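Long-range contacts in CDP-glucose-4,6-dehydratase (Yersinia pseudotuberculosis, PDB 1RKX), which catalyses the conversion of CDP-D-glucose to CDP-4-keto-6-deoxyglucose with loss of water, using bound NAD, in a short-chain dehydrogenase/reductase fold: residues G9-V14 and Q80-F85; S5-K10 and L245-Y250; L95-P100 and Y154-N159; N129-K134 and C163-T168. One frame throughout, in Å; residues are numbered along the deposited sequence.

Contact 1 (G9-V14 and Q80-F85); sequences GKRVFV and QPEIVF
F13 lies opposite V84 on two adjacent strands that run the same way. Its backbone bonds the two residues that flank V84. F13 N donates to I83 O at 2.9 Å. F13 O in turn accepts from F85 N, also at 2.9 Å. F13 is thus gripped on both its amide and its carbonyl, the ladder of a regular parallel pair. The ladder starts less evenly. R11 O takes two donors, E82 N at 2.9 Å and I83 N at 3.3 Å. The side chain of E82 reaches back over this start. Its OE2 accepts from R11 N at 3.2 Å, on the anti side of the carboxylate and 33° out of its plane. A water bridges the same OE2 to G9 O. E82 OE1 is hydrogen-bonded to the hydroxyl of Y250.

The side chains alternate between the two faces of the sheet. V12, V14, I83 and F85 lie on one face. There V12 CG1 meets the edge of the F85 ring, 3.6 Å from CD1. This methyl stands anti to the backbone N (chi1 -171°), which directs it at the ring. F13 and V84 lie on the other face, where F13 CB packs on P81 CB at 3.6 Å.

These are two central strands of the Rossmann sheet, and V14 comes close to M87 of the NAD site. Helix 69-79 covers the F13 face. Helices 4-7 and 20-31 cover the V12 and F85 face. Strand 35-40 pairs with the far edge of strand 11-15.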
# COMPACT_ATOMS: atom_id res chain seq x y z
N GLY C 9 -30.23 -14.26 29.96
CA GLY C 9 -31.10 -13.09 30.06
C GLY C 9 -30.83 -11.92 29.13
O GLY C 9 -31.56 -10.93 29.18
N LYS C 10 -29.80 -12.00 28.29
CA LYS C 10 -29.50 -10.91 27.37
C LYS C 10 -30.55 -10.85 26.26
O LYS C 10 -30.96 -11.89 25.74
CB LYS C 10 -28.11 -11.08 26.74
CG LYS C 10 -26.94 -10.88 27.69
CD LYS C 10 -26.85 -9.43 28.15
CE LYS C 10 -25.61 -9.19 28.99
NZ LYS C 10 -25.59 -10.04 30.23
N ARG C 11 -30.97 -9.65 25.91
CA ARG C 11 -31.96 -9.48 24.85
C ARG C 11 -31.18 -9.35 23.54
O ARG C 11 -30.54 -8.33 23.29
CB ARG C 11 -32.81 -8.23 25.11
CG ARG C 11 -33.55 -8.26 26.45
CD ARG C 11 -34.41 -7.03 26.64
NE ARG C 11 -35.61 -7.04 25.81
CZ ARG C 11 -36.64 -7.87 25.98
NH1 ARG C 11 -36.63 -8.76 26.97
NH2 ARG C 11 -37.69 -7.80 25.17
N VAL C 12 -31.26 -10.38 22.71
CA VAL C 12 -30.53 -10.42 21.45
C VAL C 12 -31.46 -10.44 20.24
O VAL C 12 -32.37 -11.27 20.15
CB VAL C 12 -29.60 -11.66 21.40
CG1 VAL C 12 -28.68 -11.59 20.18
CG2 VAL C 12 -28.79 -11.74 22.68
N PHE C 13 -31.22 -9.52 19.31
CA PHE C 13 -32.01 -9.40 18.09
C PHE C 13 -31.16 -9.95 16.95
O PHE C 13 -30.04 -9.51 16.74
CB PHE C 13 -32.34 -7.92 17.84
CG PHE C 13 -33.32 -7.69 16.73
CD1 PHE C 13 -34.69 -7.81 16.96
CD2 PHE C 13 -32.89 -7.33 15.46
CE1 PHE C 13 -35.62 -7.56 15.93
CE2 PHE C 13 -33.80 -7.08 14.42
CZ PHE C 13 -35.16 -7.20 14.66
N VAL C 14 -31.71 -10.90 16.20
CA VAL C 14 -30.97 -11.52 15.10
C VAL C 14 -31.70 -11.45 13.76
O VAL C 14 -32.76 -12.06 13.60
CB VAL C 14 -30.69 -13.01 15.40
CG1 VAL C 14 -29.92 -13.64 14.24
CG2 VAL C 14 -29.93 -13.16 16.71
N GLN C 80 -36.35 -3.81 22.12
CA GLN C 80 -35.34 -3.16 22.96
C GLN C 80 -34.12 -4.07 23.18
O GLN C 80 -33.77 -4.38 24.32
CB GLN C 80 -35.94 -2.78 24.31
CG GLN C 80 -37.11 -1.80 24.24
CD GLN C 80 -36.68 -0.40 23.86
OE1 GLN C 80 -35.88 0.22 24.56
NE2 GLN C 80 -37.22 0.11 22.76
N PRO C 81 -33.47 -4.51 22.10
CA PRO C 81 -32.30 -5.39 22.25
C PRO C 81 -31.07 -4.67 22.79
O PRO C 81 -30.92 -3.47 22.62
CB PRO C 81 -32.08 -5.89 20.82
CG PRO C 81 -32.42 -4.67 20.02
CD PRO C 81 -33.71 -4.20 20.68
N GLU C 82 -30.19 -5.43 23.44
CA GLU C 82 -28.94 -4.88 23.97
C GLU C 82 -27.84 -5.32 23.02
O GLU C 82 -26.77 -4.72 22.96
CB GLU C 82 -28.62 -5.46 25.34
CG GLU C 82 -29.72 -5.42 26.36
CD GLU C 82 -29.35 -6.25 27.58
OE1 GLU C 82 -28.39 -5.87 28.28
OE2 GLU C 82 -30.01 -7.30 27.81
N ILE C 83 -28.11 -6.40 22.30
CA ILE C 83 -27.15 -6.96 21.35
C ILE C 83 -27.85 -7.30 20.04
O ILE C 83 -28.94 -7.88 20.04
CB ILE C 83 -26.50 -8.24 21.92
CG1 ILE C 83 -25.80 -7.92 23.25
CG2 ILE C 83 -25.48 -8.79 20.92
CD1 ILE C 83 -25.25 -9.15 23.96
N VAL C 84 -27.21 -6.94 18.93
CA VAL C 84 -27.77 -7.21 17.62
C VAL C 84 -26.78 -7.91 16.70
O VAL C 84 -25.62 -7.51 16.60
CB VAL C 84 -28.21 -5.90 16.92
CG1 VAL C 84 -28.71 -6.22 15.51
CG2 VAL C 84 -29.29 -5.20 17.74
N PHE C 85 -27.25 -8.95 16.03
CA PHE C 85 -26.45 -9.68 15.05
C PHE C 85 -27.19 -9.53 13.73
O PHE C 85 -28.32 -10.02 13.58
CB PHE C 85 -26.34 -11.17 15.39
CG PHE C 85 -25.45 -11.47 16.56
CD1 PHE C 85 -25.99 -11.61 17.84
CD2 PHE C 85 -24.08 -11.64 16.38
CE1 PHE C 85 -25.17 -11.92 18.93
CE2 PHE C 85 -23.25 -11.95 17.47
CZ PHE C 85 -23.79 -12.09 18.74
O HOH W 1 -30.79 -8.38 30.34

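Contact 2 (S5-K10 and L245-Y250); sequences SFWQGK and LAQKLY
The F6 ring lies flat against the side chain of Q247. Q247 CG sits almost straight above the centre of the F6 ring, 3.4 Å from the centroid, a close CH-pi contact. The amide of Q247 continues past the ring, its plane turned 17° from it. With chi1 at 172°, the F6 ring extends away from its own backbone N, toward helix 236-251. There its rim meets Y250. The pair is T-shaped: the edge of F6 points at the face of Y250, with planes at 82° and F6 CZ 3.5 Å from Y250 CG. K10 CE lies over a face of the Y250 ring, 4.0 Å from its centroid. The same carbon also lies over the face of F6 opposite Q247. W7 closes the tight part from the other end, where A246 CB meets the edge of the indole, near its plane, 3.6 Å from W7 CH2.

The polar side is looser. W7 NE1 and Q247 OE1 do not bond directly. A water lies between them. It accepts from W7 NE1 at 2.9 Å, while its link to Q247 OE1 is very short and doubtful in detail. The backbone of N3 adds a weak bond to that oxygen.

No direct hydrogen bond joins the two segments. The ammonium of K10 turns back to F6 O, where NZ donates at 2.8 Å in the carbonyl plane. Its distance from the Y250 ring is long, so any cation-pi attraction is at most weak. The N-terminal helix 4-7 is therefore held on helix 236-251 mainly by dispersion and ring contacts, while K10 NZ and Y250 OH find their polar partners in F6 O and E82.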
# COMPACT_ATOMS: atom_id res chain seq x y z
N SER C 5 -22.60 -17.80 31.06
CA SER C 5 -23.20 -16.96 32.10
C SER C 5 -23.60 -15.60 31.54
O SER C 5 -24.70 -15.11 31.81
CB SER C 5 -22.20 -16.77 33.25
OG SER C 5 -22.69 -15.86 34.22
N PHE C 6 -22.70 -14.99 30.77
CA PHE C 6 -22.93 -13.67 30.17
C PHE C 6 -24.22 -13.58 29.36
O PHE C 6 -24.95 -12.60 29.45
CB PHE C 6 -21.75 -13.31 29.25
CG PHE C 6 -21.98 -12.07 28.43
CD1 PHE C 6 -21.77 -10.81 28.97
CD2 PHE C 6 -22.43 -12.17 27.11
CE1 PHE C 6 -22.00 -9.66 28.21
CE2 PHE C 6 -22.66 -11.02 26.35
CZ PHE C 6 -22.45 -9.76 26.90
N TRP C 7 -24.49 -14.60 28.55
CA TRP C 7 -25.67 -14.60 27.70
C TRP C 7 -27.01 -14.79 28.39
O TRP C 7 -28.05 -14.44 27.84
CB TRP C 7 -25.49 -15.65 26.60
CG TRP C 7 -24.35 -15.30 25.71
CD1 TRP C 7 -23.06 -15.74 25.81
CD2 TRP C 7 -24.36 -14.30 24.68
NE1 TRP C 7 -22.26 -15.08 24.91
CE2 TRP C 7 -23.04 -14.19 24.20
CE3 TRP C 7 -25.36 -13.49 24.13
CZ2 TRP C 7 -22.68 -13.29 23.18
CZ3 TRP C 7 -25.00 -12.59 23.11
CH2 TRP C 7 -23.68 -12.51 22.65
N GLN C 8 -26.98 -15.32 29.61
CA GLN C 8 -28.21 -15.54 30.36
C GLN C 8 -29.02 -14.25 30.50
O GLN C 8 -28.55 -13.27 31.08
CB GLN C 8 -27.88 -16.10 31.75
CG GLN C 8 -29.10 -16.57 32.52
CD GLN C 8 -29.81 -17.72 31.83
OE1 GLN C 8 -29.20 -18.74 31.51
NE2 GLN C 8 -31.11 -17.57 31.61
N GLY C 9 -30.23 -14.26 29.96
CA GLY C 9 -31.10 -13.09 30.06
C GLY C 9 -30.83 -11.92 29.13
O GLY C 9 -31.56 -10.93 29.18
N LYS C 10 -29.80 -12.00 28.29
CA LYS C 10 -29.50 -10.91 27.37
C LYS C 10 -30.55 -10.85 26.26
O LYS C 10 -30.96 -11.89 25.74
CB LYS C 10 -28.11 -11.08 26.74
CG LYS C 10 -26.94 -10.88 27.69
CD LYS C 10 -26.85 -9.43 28.15
CE LYS C 10 -25.61 -9.19 28.99
NZ LYS C 10 -25.59 -10.04 30.23
N LEU C 245 -16.78 -11.81 20.17
CA LEU C 245 -16.70 -10.40 19.85
C LEU C 245 -17.85 -9.62 20.48
O LEU C 245 -17.64 -8.53 21.02
CB LEU C 245 -16.72 -10.19 18.33
CG LEU C 245 -16.76 -8.74 17.84
CD1 LEU C 245 -15.52 -7.99 18.31
CD2 LEU C 245 -16.85 -8.72 16.31
N ALA C 246 -19.06 -10.17 20.40
CA ALA C 246 -20.23 -9.51 20.96
C ALA C 246 -20.03 -9.25 22.45
O ALA C 246 -20.34 -8.17 22.96
CB ALA C 246 -21.47 -10.37 20.75
N GLN C 247 -19.52 -10.26 23.15
CA GLN C 247 -19.30 -10.13 24.58
C GLN C 247 -18.32 -8.99 24.87
O GLN C 247 -18.55 -8.18 25.75
CB GLN C 247 -18.77 -11.44 25.17
CG GLN C 247 -19.02 -11.55 26.66
CD GLN C 247 -18.39 -12.79 27.27
OE1 GLN C 247 -18.35 -13.85 26.65
NE2 GLN C 247 -17.90 -12.65 28.49
N LYS C 248 -17.24 -8.94 24.10
CA LYS C 248 -16.24 -7.90 24.29
C LYS C 248 -16.77 -6.51 23.96
O LYS C 248 -16.47 -5.55 24.65
CB LYS C 248 -14.98 -8.20 23.48
CG LYS C 248 -14.12 -9.30 24.10
CD LYS C 248 -12.77 -9.40 23.42
CE LYS C 248 -11.83 -10.31 24.20
NZ LYS C 248 -12.36 -11.69 24.32
N LEU C 249 -17.55 -6.41 22.89
CA LEU C 249 -18.14 -5.12 22.51
C LEU C 249 -19.05 -4.65 23.64
O LEU C 249 -19.09 -3.46 23.96
CB LEU C 249 -18.96 -5.27 21.22
CG LEU C 249 -18.19 -5.45 19.91
CD1 LEU C 249 -19.15 -5.94 18.83
CD2 LEU C 249 -17.53 -4.15 19.52
N TYR C 250 -19.78 -5.59 24.23
CA TYR C 250 -20.70 -5.28 25.31
C TYR C 250 -19.99 -4.82 26.57
O TYR C 250 -20.26 -3.73 27.09
CB TYR C 250 -21.55 -6.51 25.63
CG TYR C 250 -22.69 -6.26 26.61
CD1 TYR C 250 -24.00 -6.13 26.16
CD2 TYR C 250 -22.44 -6.13 27.98
CE1 TYR C 250 -25.05 -5.90 27.05
CE2 TYR C 250 -23.48 -5.89 28.87
CZ TYR C 250 -24.78 -5.77 28.40
OH TYR C 250 -25.81 -5.53 29.29
O HOH W 2 -19.36 -14.79 24.57

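Contact 3 (L95-P100 and Y154-N159); sequences LSYSEP and YDPYSN. With NAD (nicotinamide-adenine-dinucleotide), chain G.
S96 and Y157 make the polar link. Y157 N donates to S96 OG at 3.2 Å, but the bond is bent to 142° and weak. The hydroxyl of S96 is also bonded to V93 O, within its own helix. D155 serves as N-cap of helix 156-175. Its OD2 accepts from S158 N at 2.8 Å, from above the carboxylate plane. S158 OG donates to D155 OD1 at 2.6 Å, on the syn side. D155 CG stands between backbone N and carbonyl carbon (chi1 59°), and this folds the carboxylate back over the first turn.

This turn carries Y157. Together with K161 it forms the Tyr-Lys pair of the YxxxK motif of short-chain dehydrogenases/reductases. Y157 OH lies 3.2 Å from NAD C6N on the nicotinamide ring and is hydrogen-bonded to S132. The NAD ribose oxygen O2D meets the edge of the Y157 ring.

Apolar and van der Waals contacts fill the rest. P156 packs against the backbone of S96, with its CG 3.5 Å from S96 O, and its CG also touches P100 CB at 4.0 Å. P156 CD lies over one face of the Y97 ring. The Y97 hydroxyl oxygen rests 3.3 Å from D155 CB and lies at the edge of the Y154 ring. On the subunit side, P156 packs on S174 of the second subunit, and Y154 O is bonded to S170 of that subunit.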
# COMPACT_ATOMS: atom_id res chain seq x y z
N LEU C 95 -27.16 -15.52 -8.03
CA LEU C 95 -28.38 -14.73 -8.09
C LEU C 95 -28.13 -13.23 -8.26
O LEU C 95 -28.91 -12.55 -8.94
CB LEU C 95 -29.22 -14.97 -6.83
CG LEU C 95 -30.60 -14.30 -6.87
CD1 LEU C 95 -31.41 -14.88 -8.04
CD2 LEU C 95 -31.33 -14.53 -5.55
N SER C 96 -27.07 -12.72 -7.64
CA SER C 96 -26.76 -11.29 -7.73
C SER C 96 -26.55 -10.84 -9.18
O SER C 96 -26.71 -9.66 -9.50
CB SER C 96 -25.53 -10.93 -6.89
OG SER C 96 -24.32 -11.36 -7.50
N TYR C 97 -26.19 -11.78 -10.05
CA TYR C 97 -25.99 -11.44 -11.45
C TYR C 97 -27.32 -11.24 -12.17
O TYR C 97 -27.41 -10.44 -13.10
CB TYR C 97 -25.18 -12.53 -12.18
CG TYR C 97 -23.69 -12.41 -11.96
CD1 TYR C 97 -23.00 -13.35 -11.19
CD2 TYR C 97 -22.98 -11.36 -12.52
CE1 TYR C 97 -21.62 -13.24 -10.99
CE2 TYR C 97 -21.61 -11.24 -12.33
CZ TYR C 97 -20.94 -12.18 -11.57
OH TYR C 97 -19.58 -12.07 -11.42
N SER C 98 -28.35 -11.95 -11.73
CA SER C 98 -29.66 -11.82 -12.36
C SER C 98 -30.55 -10.82 -11.63
O SER C 98 -31.50 -10.29 -12.20
CB SER C 98 -30.36 -13.17 -12.45
OG SER C 98 -30.57 -13.72 -11.17
N GLU C 99 -30.24 -10.56 -10.36
CA GLU C 99 -31.01 -9.62 -9.55
C GLU C 99 -30.06 -8.68 -8.81
O GLU C 99 -30.03 -8.65 -7.58
CB GLU C 99 -31.87 -10.38 -8.54
CG GLU C 99 -32.98 -11.21 -9.16
CD GLU C 99 -33.72 -12.03 -8.12
OE1 GLU C 99 -34.04 -11.48 -7.05
OE2 GLU C 99 -33.99 -13.23 -8.38
N PRO C 100 -29.28 -7.89 -9.55
CA PRO C 100 -28.35 -6.97 -8.89
C PRO C 100 -29.03 -5.92 -7.99
O PRO C 100 -28.58 -5.67 -6.87
CB PRO C 100 -27.60 -6.35 -10.07
CG PRO C 100 -28.63 -6.37 -11.18
CD PRO C 100 -29.23 -7.75 -11.01
N TYR C 154 -16.14 -7.91 -7.15
CA TYR C 154 -16.37 -8.01 -8.58
C TYR C 154 -17.86 -8.10 -8.93
O TYR C 154 -18.39 -7.25 -9.64
CB TYR C 154 -15.66 -9.25 -9.12
CG TYR C 154 -15.69 -9.42 -10.61
CD1 TYR C 154 -14.85 -8.67 -11.44
CD2 TYR C 154 -16.55 -10.34 -11.21
CE1 TYR C 154 -14.85 -8.84 -12.82
CE2 TYR C 154 -16.56 -10.52 -12.59
CZ TYR C 154 -15.71 -9.77 -13.39
OH TYR C 154 -15.72 -9.97 -14.76
N ASP C 155 -18.51 -9.14 -8.42
CA ASP C 155 -19.93 -9.37 -8.66
C ASP C 155 -20.76 -8.50 -7.70
O ASP C 155 -20.25 -8.03 -6.69
CB ASP C 155 -20.26 -10.83 -8.41
CG ASP C 155 -19.93 -11.25 -6.99
OD1 ASP C 155 -18.73 -11.49 -6.72
OD2 ASP C 155 -20.85 -11.31 -6.16
N PRO C 156 -22.05 -8.30 -8.02
CA PRO C 156 -22.94 -7.49 -7.19
C PRO C 156 -23.01 -7.92 -5.73
O PRO C 156 -23.07 -7.07 -4.83
CB PRO C 156 -24.28 -7.63 -7.91
CG PRO C 156 -23.86 -7.71 -9.36
CD PRO C 156 -22.71 -8.68 -9.29
N TYR C 157 -23.00 -9.23 -5.48
CA TYR C 157 -23.06 -9.73 -4.10
C TYR C 157 -21.81 -9.29 -3.33
O TYR C 157 -21.91 -8.64 -2.29
CB TYR C 157 -23.16 -11.26 -4.07
CG TYR C 157 -22.71 -11.84 -2.74
CD1 TYR C 157 -23.51 -11.75 -1.60
CD2 TYR C 157 -21.45 -12.43 -2.62
CE1 TYR C 157 -23.06 -12.22 -0.37
CE2 TYR C 157 -20.99 -12.90 -1.39
CZ TYR C 157 -21.80 -12.80 -0.27
OH TYR C 157 -21.33 -13.26 0.93
N SER C 158 -20.64 -9.67 -3.85
CA SER C 158 -19.38 -9.33 -3.21
C SER C 158 -19.28 -7.81 -3.02
O SER C 158 -18.95 -7.32 -1.94
CB SER C 158 -18.19 -9.81 -4.06
OG SER C 158 -18.21 -11.22 -4.20
N ASN C 159 -19.61 -7.08 -4.08
CA ASN C 159 -19.54 -5.63 -4.04
C ASN C 159 -20.52 -5.02 -3.03
O ASN C 159 -20.19 -4.04 -2.35
CB ASN C 159 -19.77 -5.05 -5.44
CG ASN C 159 -19.39 -3.59 -5.54
OD1 ASN C 159 -20.23 -2.70 -5.39
ND2 ASN C 159 -18.10 -3.33 -5.77
PA NAD G . -29.04 -18.20 4.19
O1A NAD G . -29.61 -17.94 2.84
O2A NAD G . -29.24 -19.55 4.76
O5B NAD G . -29.61 -17.12 5.25
C5B NAD G . -29.94 -15.79 4.79
C4B NAD G . -30.96 -15.13 5.71
O4B NAD G . -31.17 -13.85 5.08
C3B NAD G . -32.31 -15.83 5.70
O3B NAD G . -32.70 -16.00 7.08
C2B NAD G . -33.17 -14.87 4.91
O2B NAD G . -34.59 -14.96 5.24
C1B NAD G . -32.53 -13.54 5.23
N9A NAD G . -32.88 -12.51 4.27
C8A NAD G . -32.49 -12.39 2.97
N7A NAD G . -33.00 -11.33 2.35
C5A NAD G . -33.78 -10.72 3.31
C6A NAD G . -34.58 -9.56 3.28
N6A NAD G . -34.76 -8.77 2.24
N1A NAD G . -35.24 -9.22 4.43
C2A NAD G . -35.08 -10.03 5.53
N3A NAD G . -34.36 -11.12 5.67
C4A NAD G . -33.72 -11.43 4.51
O3 NAD G . -27.52 -17.84 4.15
PN NAD G . -26.37 -17.94 5.31
O1N NAD G . -25.41 -18.92 4.78
O2N NAD G . -27.01 -18.37 6.57
O5D NAD G . -25.74 -16.49 5.30
C5D NAD G . -25.84 -15.72 6.50
C4D NAD G . -25.12 -14.40 6.34
O4D NAD G . -23.70 -14.77 6.20
C3D NAD G . -25.41 -13.54 5.12
O3D NAD G . -25.19 -12.16 5.47
C2D NAD G . -24.37 -14.03 4.12
O2D NAD G . -24.16 -13.05 3.09
C1D NAD G . -23.18 -14.21 5.02
N1N NAD G . -22.17 -15.08 4.43
C2N NAD G . -22.31 -16.48 4.38
C3N NAD G . -21.21 -17.35 3.85
C7N NAD G . -21.42 -18.80 3.88
O7N NAD G . -20.49 -19.51 3.46
N7N NAD G . -22.55 -19.39 4.34
C4N NAD G . -20.00 -16.68 3.22
C5N NAD G . -20.03 -15.19 3.34
C6N NAD G . -20.99 -14.48 3.88

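Contact 4 (N129-K134 and C163-T168); sequences NITSDK and CAELVT. With NAD (nicotinamide-adenine-dinucleotide), chain G.
The hydroxyl of T131 sits between its backbone N and carbonyl carbon (chi1 58°), where it meets the carboxylate of E165. The glutamate chain bends at chi2 (-73°), which brings its end back from the helix toward the strand. T131 OG1 donates to E165 OE2 at 2.7 Å, on the anti side and 19° out of the carboxylate plane. The two side chains cross at about a right angle, and T131 CG2 also rests 3.4 Å from E165 OE2. The buried carboxylate has further partners: R192 forms a salt bridge with OE2, and the hydroxyl of T190 bonds OE1. This would be expected to stabilise its negative charge.

The strand end and helix belong to the Rossmann fold of an extended short-chain dehydrogenase/reductase. Strand 126-130 runs out into the NAD pocket, and helix 156-175 packs beside it. The helix also carries K161, whose NZ bonds T131 O, so the loop beyond the strand is tied to the helix from both its side chain and its backbone.

S132 faces the cofactor, with OG 3.3 Å from NAD C5N. S132 OG accepts from K134 N at 3.0 Å, an ST turn. I130 CG2 packs 3.4 Å from NAD O4D on the ribose. Further along the helix, T168 lies next to N129. T168 OG1 donates to A164 O at 2.9 Å, joining T168 N on that carbonyl, the two donors arriving from opposite faces of its plane.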
# COMPACT_ATOMS: atom_id res chain seq x y z
N ASN C 129 -22.27 -6.85 12.68
CA ASN C 129 -22.78 -6.91 11.33
C ASN C 129 -21.99 -7.90 10.48
O ASN C 129 -20.81 -7.70 10.22
CB ASN C 129 -22.73 -5.51 10.70
CG ASN C 129 -23.08 -5.53 9.24
OD1 ASN C 129 -23.79 -6.43 8.77
ND2 ASN C 129 -22.60 -4.54 8.50
N ILE C 130 -22.66 -8.97 10.07
CA ILE C 130 -22.05 -9.99 9.24
C ILE C 130 -22.03 -9.53 7.79
O ILE C 130 -23.08 -9.30 7.17
CB ILE C 130 -22.84 -11.33 9.31
CG1 ILE C 130 -22.58 -12.03 10.65
CG2 ILE C 130 -22.41 -12.25 8.17
CD1 ILE C 130 -23.09 -11.26 11.85
N THR C 131 -20.83 -9.36 7.25
CA THR C 131 -20.71 -8.95 5.86
C THR C 131 -20.29 -10.18 5.06
O THR C 131 -21.13 -11.05 4.79
CB THR C 131 -19.70 -7.78 5.71
OG1 THR C 131 -18.42 -8.16 6.23
CG2 THR C 131 -20.20 -6.57 6.48
N SER C 132 -19.01 -10.30 4.72
CA SER C 132 -18.56 -11.47 3.97
C SER C 132 -17.06 -11.46 3.78
O SER C 132 -16.43 -10.42 3.88
CB SER C 132 -19.22 -11.49 2.58
OG SER C 132 -18.72 -12.57 1.80
N ASP C 133 -16.48 -12.63 3.53
CA ASP C 133 -15.05 -12.71 3.28
C ASP C 133 -14.82 -12.07 1.89
O ASP C 133 -13.71 -11.66 1.56
CB ASP C 133 -14.56 -14.17 3.30
CG ASP C 133 -15.22 -15.03 2.25
OD1 ASP C 133 -16.46 -14.93 2.08
OD2 ASP C 133 -14.50 -15.83 1.59
N LYS C 134 -15.90 -11.96 1.11
CA LYS C 134 -15.82 -11.38 -0.23
C LYS C 134 -15.93 -9.85 -0.29
O LYS C 134 -16.03 -9.28 -1.36
CB LYS C 134 -16.92 -11.98 -1.12
CG LYS C 134 -16.90 -13.50 -1.19
CD LYS C 134 -15.54 -14.01 -1.65
CE LYS C 134 -15.49 -15.54 -1.63
NZ LYS C 134 -16.46 -16.15 -2.59
N CYS C 163 -19.78 -2.59 0.09
CA CYS C 163 -20.55 -1.38 0.40
C CYS C 163 -21.08 -1.43 1.84
O CYS C 163 -21.08 -0.41 2.52
CB CYS C 163 -21.73 -1.22 -0.57
SG CYS C 163 -21.26 -0.61 -2.23
N ALA C 164 -21.54 -2.60 2.27
CA ALA C 164 -22.07 -2.75 3.64
C ALA C 164 -20.98 -2.41 4.65
O ALA C 164 -21.27 -1.85 5.72
CB ALA C 164 -22.58 -4.18 3.86
N GLU C 165 -19.74 -2.75 4.32
CA GLU C 165 -18.61 -2.43 5.20
C GLU C 165 -18.45 -0.92 5.26
O GLU C 165 -18.31 -0.35 6.34
CB GLU C 165 -17.31 -3.07 4.66
CG GLU C 165 -17.14 -4.56 4.98
CD GLU C 165 -16.82 -4.83 6.45
OE1 GLU C 165 -16.45 -3.89 7.17
OE2 GLU C 165 -16.91 -6.00 6.87
N LEU C 166 -18.48 -0.25 4.11
CA LEU C 166 -18.36 1.20 4.08
C LEU C 166 -19.49 1.84 4.90
O LEU C 166 -19.23 2.72 5.72
CB LEU C 166 -18.40 1.72 2.64
CG LEU C 166 -17.04 2.02 1.99
CD1 LEU C 166 -16.23 0.73 1.86
CD2 LEU C 166 -17.25 2.67 0.63
N VAL C 167 -20.72 1.39 4.68
CA VAL C 167 -21.88 1.92 5.40
C VAL C 167 -21.68 1.82 6.91
O VAL C 167 -21.92 2.78 7.64
CB VAL C 167 -23.18 1.16 5.03
CG1 VAL C 167 -24.30 1.49 6.03
CG2 VAL C 167 -23.61 1.54 3.61
N THR C 168 -21.26 0.65 7.38
CA THR C 168 -21.06 0.44 8.81
C THR C 168 -19.98 1.37 9.33
O THR C 168 -20.12 1.94 10.41
CB THR C 168 -20.68 -1.02 9.12
OG1 THR C 168 -21.66 -1.90 8.56
CG2 THR C 168 -20.63 -1.24 10.64
PA NAD G . -29.04 -18.20 4.19
O1A NAD G . -29.61 -17.94 2.84
O2A NAD G . -29.24 -19.55 4.76
O5B NAD G . -29.61 -17.12 5.25
C5B NAD G . -29.94 -15.79 4.79
C4B NAD G . -30.96 -15.13 5.71
O4B NAD G . -31.17 -13.85 5.08
C3B NAD G . -32.31 -15.83 5.70
O3B NAD G . -32.70 -16.00 7.08
C2B NAD G . -33.17 -14.87 4.91
O2B NAD G . -34.59 -14.96 5.24
C1B NAD G . -32.53 -13.54 5.23
N9A NAD G . -32.88 -12.51 4.27
C8A NAD G . -32.49 -12.39 2.97
N7A NAD G . -33.00 -11.33 2.35
C5A NAD G . -33.78 -10.72 3.31
C6A NAD G . -34.58 -9.56 3.28
N6A NAD G . -34.76 -8.77 2.24
N1A NAD G . -35.24 -9.22 4.43
C2A NAD G . -35.08 -10.03 5.53
N3A NAD G . -34.36 -11.12 5.67
C4A NAD G . -33.72 -11.43 4.51
O3 NAD G . -27.52 -17.84 4.15
PN NAD G . -26.37 -17.94 5.31
O1N NAD G . -25.41 -18.92 4.78
O2N NAD G . -27.01 -18.37 6.57
O5D NAD G . -25.74 -16.49 5.30
C5D NAD G . -25.84 -15.72 6.50
C4D NAD G . -25.12 -14.40 6.34
O4D NAD G . -23.70 -14.77 6.20
C3D NAD G . -25.41 -13.54 5.12
O3D NAD G . -25.19 -12.16 5.47
C2D NAD G . -24.37 -14.03 4.12
O2D NAD G . -24.16 -13.05 3.09
C1D NAD G . -23.18 -14.21 5.02
N1N NAD G . -22.17 -15.08 4.43
C2N NAD G . -22.31 -16.48 4.38
C3N NAD G . -21.21 -17.35 3.85
C7N NAD G . -21.42 -18.80 3.88
O7N NAD G . -20.49 -19.51 3.46
N7N NAD G . -22.55 -19.39 4.34
C4N NAD G . -20.00 -16.68 3.22
C5N NAD G . -20.03 -15.19 3.34
C6N NAD G . -20.99 -14.48 3.88

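Overall arrangement
From the N terminus, helix 4-7 leads straight into strand 11-15, so contacts 1 and 2 start from the same stretch and share G9 and K10. Contact 1 closes first, pairing two neighbouring strands of the parallel sheet. Contact 2 closes a far longer loop with helix 236-251, and contacts 3 and 4 are nested inside it. Those two cross: 95-100, 129-134, 154-159 and 163-168 alternate along the chain. Both use helix 156-175, touch NAD and reach the second subunit. Y157 OH and S132 OG join them. Contacts 2 and 3 lie on opposite sides of the chain's centre, their centres about 34 Å apart.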